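Local coordinates for protein hydrogenase maturation factor (Thermoanaerobacter tengcongensis, PDB 3VTH) that probably transfers a carbamoyl group from carbamoyl phosphate, at the expense of ATP, to the C-terminal cysteine of HypE during maturation of [NiFe]-hydrogenases, at residues A[539-544]-A[592-597]; A[534-539]-A[645-650]; A[14-19]-A[47-52]; A[10-15]-A[80-85]. All blocks are in the same frame, centred on the assembly; numbering follows the deposited sequence.

Contact 1 (A[539-544]-A[592-597]); sequences KPLPGN and AYVSSM
Leu541 and Val594 meet on one face of an antiparallel strand pair, their side chains crossing at about a right angle. CG1 of Val594 does the touching, 3.9 Å from Leu541 CB and nearly as close to Leu541 CD2. The other branch of Val594, CG2, comes close to Lys539 O. CG1 reaches the leucine because it stands beside the backbone N (chi1 -47°). Helix 551-559 covers this face, with Thr554 on Leu541 and Phe558 on Val594.

On the other face the Tyr593 ring leans against Pro540. Its CE1 lies 3.8 Å from Pro540 CB, and CD1 sits near Pro540 CA. The ring is oblique to the proline. The phenol end of Tyr593 bonds to Lys588.

Four backbone hydrogen bonds join the strands at the hydrogen-bonded pairs Lys539-Val594 and Leu541-Ala592. The shortest runs from Leu541 N to Ala592 O, 2.6 Å. Pro540 has no N-H to give, but it sits at the non-hydrogen-bonded pair with Tyr593, where none is needed across the contact. The strands belong to the mixed sheet of the Kae1-like domain. Backbone bonds thus supply the polar part of this join, while a few apolar contacts add to it on each face.

Contact 2 (A[534-539]-A[645-650]); sequences AHLKYK and YVIDPE
Ala534, His535 and Leu536 pair in parallel with Tyr645, Val646 and Ile647. Backbone hydrogen bonds run from His535 N to Tyr645 O and from Lys537 N to Ile647 O, the latter 2.7 Å. Between them the bond from Ile647 N to His535 O is weak.

Apolar contacts lie on both faces. CG2 of Val646 sits over one face of the His535 ring, offset toward the rim, in a CH-pi contact 3.9 Å from the centroid. The ring is held by His535 ND1, which donates to Leu536 O at 2.8 Å. The other branch of Val646, CG1, packs on Lys537 CB. On the opposite face Leu536 CD2 meets Ile647 CB, 4.0 Å away. Helix 666-692 packs against Ile647 there.

The pair lies in the mixed sheet of the Kae1-like domain, where strand 645-647 leads through Asp648 toward helix 649-662. Asp648 is the N-cap of that helix.

Charged contacts gather at this cap. Lys539 NZ forms a salt bridge to Asp648 OD1, 2.9 Å long, on the syn side but tilted 30° out of the carboxylate plane. Glu650 N caps onto OD1 from the opposite face of the carboxylate, at 3.1 Å. Lys537, extended beyond CG, reaches toward OD2 in a long salt bridge of 4.0 Å between NZ and Asp648 OD2. With an alanine in place of Asp648, Glu650 N would probably lose its cap and both lysines their shared carboxylate.

Contact 3 (A[14-19]-A[47-52]); sequences INIFGI and SGLYIE
Ile16 CD1 touches both Leu49 CD2 and Ile51 CD1, each at 4.0 Å. This is the buried face of an antiparallel pair in the alpha/beta sandwich of the acylphosphatase domain, whose sheet carries strands 10-17 and 48-55 as neighbours. Ile16 and Leu49 lie side by side and point the same way, while Ile16 and Ile51 cross at a slant. Farther along, Ile14 and Ile51 meet at their CB atoms.

Four backbone hydrogen bonds hold this layer in register. Ile14 exchanges two with Ile51, and Ile16 exchanges two with Leu49. The bond from Ile14 N to Ile51 O is 2.8 Å long and nearly straight, 172° at the hydrogen.

Helix 25-35 covers the apolar face, with Phe25 on Ile16 and Leu49, and Val29 on Ile51. Leu49 also touches Arg26 and Asn44, the predicted active-site residues, so the Leu49 end of this apolar face borders the probable catalytic pocket.

On the other face, the Tyr50 ring carbon CG is anti to the backbone N (chi1 -179°), which lays the ring alongside Asn15, with the amide and ring planes 75° apart. Tyr50 OH donates to Glu52 OE2 at 2.5 Å, and Tyr43 stacks on the ring.

Where strand 10-17 ends and strand 48-55 begins, Ser47 O approaches the edge of the Phe17 ring, 3.2 Å from CD2. A water links the same oxygen to the other strand: it donates to Ser47 O at 2.6 Å and accepts from Gly18 N.

Contact 4 (A[10-15]-A[80-85]); sequences QARQIN and IQVREV
Gln13 pairs with Arg83 and Asn15 with Gln81 as antiparallel hydrogen-bonded pairs, with two backbone bonds each, and the strand axes run at 147° to each other.

On one face Ile14 lies alongside its neighbours. Its CG2 meets Ile80 CG2 at 3.9 Å, and its CG1 meets Val82 CG2. Phe63 of helix 57-69 packs on Ile14 from the same side.

Arg12 shares this face. Its CD lies 3.4 Å from Arg83 O and close to Val82 CG1. A bend at chi2 (-66°) brings the guanidinium back to its own strand, where NH1 donates to Ala11 O at 2.9 Å. That oxygen is gripped twice, because Val85 N reaches it from the opposite face of the carbonyl plane at 3.2 Å. Glu84 CB sits over one face of the guanidinium, toward its rim. The planes of guanidinium and carboxylate stand 69° apart, and their charged atoms do not touch. A leucine in place of Arg12 would probably lose the second grip on Ala11 O and leave the Glu84 side chain without its guanidinium neighbour.

On the other face Gln13 and Arg83 lie side by side, pointing the same way, and the Val85 side chain crosses that of Gln13 at about a right angle, its CG1 against Gln13 CB. Arg83 NH1 donates to Gln81 OE1 at 2.9 Å. A water accepts from the same NH1 and donates to Gln13 O. Val85 CG2 also packs on Ala11 CB, 3.6 Å away.

Strand 76-85 is an outermost strand of this five-strand sheet, beside strand 10-17, in the alpha/beta sandwich of the acylphosphatase fold.

In the fold
Contacts 1 and 2 share strand 530-542 and Lys539 in the sheet of the Kae1-like domain. Contacts 3 and 4 share strand 10-17, with Ile14 and Asn15, in the acylphosphatase domain. The two pairs are far apart, with centres over 50 Å from each other. Contact 3 is a buried pair with branched apolar side chains under a helix. Contact 4 lies at the sheet edge, so it has more charged and water-linked groups. Contact 2 is also buried, yet it holds a salt bridge at a helix start; contact 1, partly buried, relies on backbone bonds. Ser595 OG probably bonds to Leu536 N between contacts 1 and 2.

Contact 1 (A[539-544]-A[592-597])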
# COMPACT_ATOMS: atom_id res chain seq x y z
N LYS A 539 25.16 0.23 -19.38
CA LYS A 539 25.63 1.58 -19.67
C LYS A 539 26.23 2.17 -18.41
O LYS A 539 25.73 1.91 -17.29
CB LYS A 539 24.47 2.48 -20.14
CG LYS A 539 23.75 1.98 -21.39
CD LYS A 539 24.70 2.05 -22.61
CE LYS A 539 24.07 1.40 -23.84
NZ LYS A 539 25.06 1.23 -24.95
N PRO A 540 27.29 2.99 -18.57
CA PRO A 540 27.92 3.61 -17.41
C PRO A 540 27.02 4.71 -16.84
O PRO A 540 26.35 5.43 -17.59
CB PRO A 540 29.22 4.20 -17.99
CG PRO A 540 28.87 4.52 -19.43
CD PRO A 540 27.91 3.40 -19.84
N LEU A 541 26.99 4.83 -15.52
CA LEU A 541 26.21 5.86 -14.88
C LEU A 541 27.17 6.64 -13.99
O LEU A 541 27.55 6.16 -12.94
CB LEU A 541 25.10 5.22 -14.04
CG LEU A 541 23.90 6.08 -13.67
CD1 LEU A 541 22.94 6.09 -14.84
CD2 LEU A 541 23.20 5.53 -12.42
N PRO A 542 27.60 7.83 -14.45
CA PRO A 542 28.60 8.62 -13.73
C PRO A 542 27.98 9.39 -12.56
O PRO A 542 26.97 10.08 -12.74
CB PRO A 542 29.11 9.59 -14.80
CG PRO A 542 27.92 9.78 -15.70
CD PRO A 542 27.23 8.45 -15.73
N GLY A 543 28.58 9.25 -11.38
CA GLY A 543 28.12 9.97 -10.20
C GLY A 543 27.24 9.14 -9.29
O GLY A 543 27.16 9.43 -8.09
N ASN A 544 26.57 8.14 -9.86
CA ASN A 544 25.79 7.13 -9.11
C ASN A 544 24.47 7.60 -8.49
O ASN A 544 23.39 7.21 -8.95
CB ASN A 544 26.66 6.45 -8.04
CG ASN A 544 27.80 5.65 -8.64
OD1 ASN A 544 27.72 5.21 -9.78
ND2 ASN A 544 28.87 5.47 -7.86
N ALA A 592 28.91 3.55 -12.08
CA ALA A 592 28.25 2.25 -11.96
C ALA A 592 27.83 1.81 -13.35
O ALA A 592 27.67 2.65 -14.24
CB ALA A 592 27.04 2.34 -11.03
N TYR A 593 27.66 0.52 -13.56
CA TYR A 593 27.13 0.03 -14.82
C TYR A 593 25.73 -0.50 -14.59
O TYR A 593 25.49 -1.22 -13.61
CB TYR A 593 28.04 -1.03 -15.43
CG TYR A 593 29.33 -0.43 -15.92
CD1 TYR A 593 29.43 0.08 -17.21
CD2 TYR A 593 30.43 -0.32 -15.08
CE1 TYR A 593 30.63 0.65 -17.67
CE2 TYR A 593 31.62 0.26 -15.51
CZ TYR A 593 31.71 0.74 -16.80
OH TYR A 593 32.90 1.29 -17.21
N VAL A 594 24.81 -0.11 -15.48
CA VAL A 594 23.38 -0.34 -15.21
C VAL A 594 22.63 -0.98 -16.37
O VAL A 594 22.85 -0.65 -17.54
CB VAL A 594 22.62 0.97 -14.81
CG1 VAL A 594 23.41 1.73 -13.75
CG2 VAL A 594 22.39 1.89 -16.06
N SER A 595 21.76 -1.92 -16.01
CA SER A 595 20.73 -2.46 -16.90
C SER A 595 19.46 -2.09 -16.18
O SER A 595 19.13 -2.67 -15.14
CB SER A 595 20.85 -3.99 -17.01
OG SER A 595 19.67 -4.59 -17.52
N SER A 596 18.74 -1.08 -16.66
CA SER A 596 17.66 -0.52 -15.85
C SER A 596 16.59 0.12 -16.71
O SER A 596 16.88 1.01 -17.50
CB SER A 596 18.24 0.54 -14.89
OG SER A 596 17.21 1.34 -14.32
N MET A 597 15.35 -0.33 -16.53
CA MET A 597 14.21 0.28 -17.24
C MET A 597 13.96 1.70 -16.75
O MET A 597 13.63 2.59 -17.54
CB MET A 597 12.95 -0.60 -17.11
CG MET A 597 11.77 -0.17 -18.04
SD MET A 597 12.22 -0.04 -19.79
CE MET A 597 12.79 -1.72 -20.14

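Contact 2 (A[534-539]-A[645-650])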
# COMPACT_ATOMS: atom_id res chain seq x y z
N ALA A 534 17.87 -12.54 -19.83
CA ALA A 534 17.99 -11.37 -20.72
C ALA A 534 18.08 -10.09 -19.90
O ALA A 534 17.60 -10.03 -18.78
CB ALA A 534 16.79 -11.30 -21.71
N HIS A 535 18.74 -9.08 -20.47
CA HIS A 535 18.86 -7.78 -19.82
C HIS A 535 19.22 -6.72 -20.86
O HIS A 535 19.43 -7.05 -22.02
CB HIS A 535 19.92 -7.83 -18.70
CG HIS A 535 21.31 -8.13 -19.17
ND1 HIS A 535 22.22 -7.14 -19.48
CD2 HIS A 535 21.97 -9.31 -19.31
CE1 HIS A 535 23.37 -7.70 -19.83
NE2 HIS A 535 23.25 -9.01 -19.73
N LEU A 536 19.26 -5.46 -20.45
CA LEU A 536 19.71 -4.38 -21.33
C LEU A 536 21.23 -4.26 -21.31
O LEU A 536 21.84 -4.53 -20.27
CB LEU A 536 19.07 -3.05 -20.91
CG LEU A 536 17.56 -2.91 -21.15
CD1 LEU A 536 17.06 -1.51 -20.71
CD2 LEU A 536 17.19 -3.17 -22.62
N LYS A 537 21.85 -3.89 -22.45
CA LYS A 537 23.30 -3.74 -22.52
C LYS A 537 23.74 -2.70 -21.49
O LYS A 537 23.20 -1.58 -21.47
CB LYS A 537 23.78 -3.34 -23.93
CG LYS A 537 25.31 -3.33 -24.08
CD LYS A 537 25.75 -2.81 -25.47
CE LYS A 537 27.28 -2.90 -25.64
NZ LYS A 537 27.67 -2.30 -26.96
N TYR A 538 24.67 -3.08 -20.62
CA TYR A 538 25.14 -2.21 -19.53
C TYR A 538 25.63 -0.85 -20.02
O TYR A 538 26.42 -0.79 -20.95
CB TYR A 538 26.28 -2.90 -18.77
CG TYR A 538 25.80 -3.99 -17.85
CD1 TYR A 538 24.86 -3.72 -16.86
CD2 TYR A 538 26.32 -5.29 -17.95
CE1 TYR A 538 24.42 -4.72 -16.00
CE2 TYR A 538 25.88 -6.29 -17.08
CZ TYR A 538 24.92 -5.98 -16.11
OH TYR A 538 24.47 -6.93 -15.23
N LYS A 539 25.16 0.23 -19.38
CA LYS A 539 25.63 1.58 -19.67
C LYS A 539 26.23 2.17 -18.41
O LYS A 539 25.73 1.91 -17.29
CB LYS A 539 24.47 2.48 -20.14
CG LYS A 539 23.75 1.98 -21.39
CD LYS A 539 24.70 2.05 -22.61
CE LYS A 539 24.07 1.40 -23.84
NZ LYS A 539 25.06 1.23 -24.95
N TYR A 645 20.49 -13.10 -23.65
CA TYR A 645 19.93 -12.21 -24.65
C TYR A 645 20.12 -10.79 -24.17
O TYR A 645 19.79 -10.44 -23.03
CB TYR A 645 18.45 -12.47 -24.86
CG TYR A 645 18.10 -13.84 -25.37
CD1 TYR A 645 17.73 -14.85 -24.48
CD2 TYR A 645 18.13 -14.13 -26.72
CE1 TYR A 645 17.40 -16.13 -24.93
CE2 TYR A 645 17.79 -15.40 -27.19
CZ TYR A 645 17.42 -16.39 -26.28
OH TYR A 645 17.09 -17.65 -26.72
N VAL A 646 20.63 -9.93 -25.03
CA VAL A 646 20.88 -8.55 -24.67
C VAL A 646 20.39 -7.59 -25.74
O VAL A 646 20.62 -7.79 -26.88
CB VAL A 646 22.36 -8.29 -24.43
CG1 VAL A 646 22.63 -6.86 -24.21
CG2 VAL A 646 22.86 -9.10 -23.29
N ILE A 647 19.72 -6.55 -25.30
CA ILE A 647 19.27 -5.46 -26.14
C ILE A 647 20.00 -4.19 -25.75
O ILE A 647 20.11 -3.87 -24.56
CB ILE A 647 17.76 -5.27 -25.97
CG1 ILE A 647 17.03 -6.52 -26.49
CG2 ILE A 647 17.29 -3.97 -26.70
CD1 ILE A 647 15.57 -6.67 -25.97
N ASP A 648 20.50 -3.47 -26.75
CA ASP A 648 21.23 -2.23 -26.55
C ASP A 648 20.29 -1.01 -26.63
O ASP A 648 19.85 -0.64 -27.72
CB ASP A 648 22.36 -2.13 -27.60
CG ASP A 648 23.27 -0.90 -27.42
OD1 ASP A 648 23.05 -0.07 -26.50
OD2 ASP A 648 24.22 -0.78 -28.21
N PRO A 649 20.00 -0.39 -25.48
CA PRO A 649 19.10 0.75 -25.45
C PRO A 649 19.58 1.95 -26.26
O PRO A 649 18.75 2.73 -26.71
CB PRO A 649 19.02 1.10 -23.96
CG PRO A 649 20.23 0.55 -23.37
CD PRO A 649 20.50 -0.71 -24.13
N GLU A 650 20.89 2.10 -26.46
CA GLU A 650 21.39 3.25 -27.22
C GLU A 650 20.93 3.25 -28.69
O GLU A 650 20.73 4.31 -29.26
CB GLU A 650 22.92 3.38 -27.12
CG GLU A 650 23.46 4.71 -27.69
CD GLU A 650 23.74 4.69 -29.21
OE1 GLU A 650 24.12 3.62 -29.74
OE2 GLU A 650 23.58 5.74 -29.88
O HOH W 1 27.02 0.39 -27.26

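Contact 3 (A[14-19]-A[47-52])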
# COMPACT_ATOMS: atom_id res chain seq x y z
N ILE A 14 -17.02 -24.63 18.20
CA ILE A 14 -16.74 -24.00 16.91
C ILE A 14 -15.65 -22.93 17.08
O ILE A 14 -15.77 -22.02 17.90
CB ILE A 14 -18.03 -23.37 16.28
CG1 ILE A 14 -19.13 -24.43 16.13
CG2 ILE A 14 -17.71 -22.72 14.91
CD1 ILE A 14 -20.55 -23.87 16.01
N ASN A 15 -14.57 -23.05 16.30
CA ASN A 15 -13.50 -22.06 16.30
C ASN A 15 -13.45 -21.41 14.93
O ASN A 15 -13.47 -22.10 13.90
CB ASN A 15 -12.15 -22.71 16.60
CG ASN A 15 -12.08 -23.25 18.00
OD1 ASN A 15 -11.72 -22.53 18.93
ND2 ASN A 15 -12.44 -24.51 18.16
N ILE A 16 -13.39 -20.08 14.93
CA ILE A 16 -13.37 -19.33 13.69
C ILE A 16 -12.08 -18.51 13.64
O ILE A 16 -11.71 -17.87 14.63
CB ILE A 16 -14.61 -18.44 13.56
CG1 ILE A 16 -15.88 -19.26 13.90
CG2 ILE A 16 -14.66 -17.76 12.15
CD1 ILE A 16 -17.17 -18.59 13.56
N PHE A 17 -11.41 -18.55 12.49
CA PHE A 17 -10.09 -17.96 12.32
C PHE A 17 -10.08 -16.94 11.19
O PHE A 17 -10.83 -17.09 10.23
CB PHE A 17 -9.04 -19.05 12.02
CG PHE A 17 -8.99 -20.14 13.05
CD1 PHE A 17 -9.58 -21.37 12.81
CD2 PHE A 17 -8.36 -19.94 14.27
CE1 PHE A 17 -9.53 -22.40 13.77
CE2 PHE A 17 -8.31 -20.95 15.24
CZ PHE A 17 -8.89 -22.19 14.99
N GLY A 18 -9.19 -15.96 11.29
CA GLY A 18 -9.05 -14.89 10.29
C GLY A 18 -9.25 -13.54 10.95
O GLY A 18 -8.96 -13.38 12.14
N ILE A 19 -9.71 -12.56 10.19
CA ILE A 19 -10.12 -11.30 10.79
C ILE A 19 -11.52 -11.53 11.37
O ILE A 19 -12.53 -11.45 10.67
CB ILE A 19 -10.07 -10.11 9.81
CG1 ILE A 19 -8.63 -9.94 9.26
CG2 ILE A 19 -10.60 -8.81 10.49
CD1 ILE A 19 -8.47 -8.85 8.18
N SER A 47 -6.61 -16.78 19.45
CA SER A 47 -6.45 -17.31 18.10
C SER A 47 -7.63 -16.99 17.19
O SER A 47 -7.60 -17.29 15.99
CB SER A 47 -6.11 -18.82 18.14
OG SER A 47 -7.26 -19.57 18.46
N GLY A 48 -8.64 -16.34 17.76
CA GLY A 48 -9.80 -15.92 17.01
C GLY A 48 -11.08 -15.87 17.82
O GLY A 48 -11.18 -15.15 18.83
N LEU A 49 -12.06 -16.65 17.38
CA LEU A 49 -13.36 -16.68 18.02
C LEU A 49 -13.65 -18.11 18.45
O LEU A 49 -13.42 -19.05 17.69
CB LEU A 49 -14.44 -16.14 17.09
CG LEU A 49 -15.84 -16.03 17.71
CD1 LEU A 49 -15.96 -14.79 18.59
CD2 LEU A 49 -16.89 -16.03 16.62
N TYR A 50 -14.09 -18.25 19.70
CA TYR A 50 -14.44 -19.53 20.29
C TYR A 50 -15.94 -19.58 20.64
O TYR A 50 -16.48 -18.66 21.30
CB TYR A 50 -13.61 -19.75 21.54
CG TYR A 50 -13.85 -21.06 22.26
CD1 TYR A 50 -14.97 -21.23 23.07
CD2 TYR A 50 -12.95 -22.11 22.15
CE1 TYR A 50 -15.18 -22.43 23.76
CE2 TYR A 50 -13.15 -23.31 22.82
CZ TYR A 50 -14.27 -23.46 23.62
OH TYR A 50 -14.46 -24.64 24.28
N ILE A 51 -16.59 -20.66 20.23
CA ILE A 51 -18.03 -20.85 20.45
C ILE A 51 -18.30 -22.25 20.97
O ILE A 51 -17.70 -23.22 20.49
CB ILE A 51 -18.85 -20.67 19.14
CG1 ILE A 51 -18.64 -19.28 18.53
CG2 ILE A 51 -20.35 -20.90 19.38
CD1 ILE A 51 -19.00 -19.21 17.03
N GLU A 52 -19.18 -22.35 21.96
CA GLU A 52 -19.77 -23.62 22.39
C GLU A 52 -21.29 -23.46 22.29
O GLU A 52 -21.85 -22.53 22.89
CB GLU A 52 -19.41 -23.94 23.85
CG GLU A 52 -17.94 -24.27 24.08
CD GLU A 52 -17.62 -24.70 25.53
OE1 GLU A 52 -18.55 -25.06 26.29
OE2 GLU A 52 -16.42 -24.67 25.90
O HOH W 2 -7.28 -16.41 13.53

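Contact 4 (A[10-15]-A[80-85])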
# COMPACT_ATOMS: atom_id res chain seq x y z
N GLN A 10 -27.50 -31.85 21.57
CA GLN A 10 -26.12 -32.13 21.20
C GLN A 10 -25.29 -30.89 21.49
O GLN A 10 -25.84 -29.82 21.75
CB GLN A 10 -26.03 -32.46 19.70
CG GLN A 10 -26.51 -33.85 19.32
CD GLN A 10 -25.92 -34.29 17.99
OE1 GLN A 10 -26.55 -34.15 16.94
NE2 GLN A 10 -24.67 -34.78 18.02
N ALA A 11 -23.97 -31.04 21.44
CA ALA A 11 -23.08 -29.91 21.66
C ALA A 11 -22.00 -29.84 20.59
O ALA A 11 -21.48 -30.86 20.15
CB ALA A 11 -22.46 -29.98 23.06
N ARG A 12 -21.67 -28.62 20.17
CA ARG A 12 -20.59 -28.41 19.23
C ARG A 12 -19.66 -27.32 19.73
O ARG A 12 -20.11 -26.31 20.25
CB ARG A 12 -21.13 -28.00 17.85
CG ARG A 12 -21.94 -29.06 17.15
CD ARG A 12 -21.09 -30.24 16.76
NE ARG A 12 -21.88 -31.23 16.03
CZ ARG A 12 -22.61 -32.19 16.59
NH1 ARG A 12 -22.66 -32.31 17.92
NH2 ARG A 12 -23.29 -33.04 15.83
N GLN A 13 -18.35 -27.52 19.56
CA GLN A 13 -17.40 -26.44 19.76
C GLN A 13 -16.99 -25.95 18.38
O GLN A 13 -16.68 -26.75 17.50
CB GLN A 13 -16.19 -26.94 20.54
CG GLN A 13 -15.05 -25.94 20.63
CD GLN A 13 -13.77 -26.62 21.05
OE1 GLN A 13 -13.78 -27.52 21.89
NE2 GLN A 13 -12.65 -26.21 20.46
N ILE A 14 -17.02 -24.63 18.20
CA ILE A 14 -16.74 -24.00 16.91
C ILE A 14 -15.65 -22.93 17.08
O ILE A 14 -15.77 -22.02 17.90
CB ILE A 14 -18.03 -23.37 16.28
CG1 ILE A 14 -19.13 -24.43 16.13
CG2 ILE A 14 -17.71 -22.72 14.91
CD1 ILE A 14 -20.55 -23.87 16.01
N ASN A 15 -14.57 -23.05 16.30
CA ASN A 15 -13.50 -22.06 16.30
C ASN A 15 -13.45 -21.41 14.93
O ASN A 15 -13.47 -22.10 13.90
CB ASN A 15 -12.15 -22.71 16.60
CG ASN A 15 -12.08 -23.25 18.00
OD1 ASN A 15 -11.72 -22.53 18.93
ND2 ASN A 15 -12.44 -24.51 18.16
N ILE A 80 -13.21 -22.27 9.59
CA ILE A 80 -14.19 -22.59 10.63
C ILE A 80 -13.96 -24.05 11.02
O ILE A 80 -13.98 -24.93 10.16
CB ILE A 80 -15.66 -22.40 10.11
CG1 ILE A 80 -15.95 -20.93 9.79
CG2 ILE A 80 -16.68 -22.93 11.13
CD1 ILE A 80 -17.27 -20.68 9.05
N GLN A 81 -13.73 -24.32 12.30
CA GLN A 81 -13.55 -25.70 12.77
C GLN A 81 -14.73 -26.04 13.66
O GLN A 81 -15.11 -25.24 14.51
CB GLN A 81 -12.24 -25.89 13.55
CG GLN A 81 -10.96 -25.70 12.74
CD GLN A 81 -9.69 -25.83 13.58
OE1 GLN A 81 -9.74 -25.88 14.82
NE2 GLN A 81 -8.55 -25.88 12.91
N VAL A 82 -15.31 -27.21 13.45
CA VAL A 82 -16.48 -27.64 14.21
C VAL A 82 -16.19 -29.02 14.79
O VAL A 82 -15.79 -29.93 14.07
CB VAL A 82 -17.74 -27.69 13.29
CG1 VAL A 82 -18.97 -28.28 14.02
CG2 VAL A 82 -18.04 -26.29 12.72
N ARG A 83 -16.38 -29.16 16.10
CA ARG A 83 -16.13 -30.42 16.81
C ARG A 83 -17.35 -30.82 17.63
O ARG A 83 -18.00 -29.97 18.24
CB ARG A 83 -14.95 -30.26 17.78
CG ARG A 83 -13.57 -30.06 17.15
CD ARG A 83 -12.64 -29.41 18.19
NE ARG A 83 -11.21 -29.50 17.86
CZ ARG A 83 -10.49 -28.54 17.28
NH1 ARG A 83 -11.05 -27.40 16.91
NH2 ARG A 83 -9.20 -28.74 17.04
N GLU A 84 -17.65 -32.12 17.65
CA GLU A 84 -18.63 -32.72 18.57
C GLU A 84 -18.03 -32.76 19.98
O GLU A 84 -16.92 -33.25 20.16
CB GLU A 84 -18.97 -34.14 18.10
CG GLU A 84 -19.98 -34.89 19.00
CD GLU A 84 -19.94 -36.43 18.90
OE1 GLU A 84 -18.96 -37.02 18.38
OE2 GLU A 84 -20.91 -37.07 19.37
N VAL A 85 -18.74 -32.22 20.96
CA VAL A 85 -18.28 -32.25 22.36
C VAL A 85 -19.41 -32.72 23.24
O VAL A 85 -20.55 -32.82 22.78
CB VAL A 85 -17.76 -30.86 22.85
CG1 VAL A 85 -16.50 -30.44 22.10
CG2 VAL A 85 -18.84 -29.76 22.76
O HOH W 3 -22.81 -33.74 21.66
O HOH W 4 -13.96 -26.56 16.87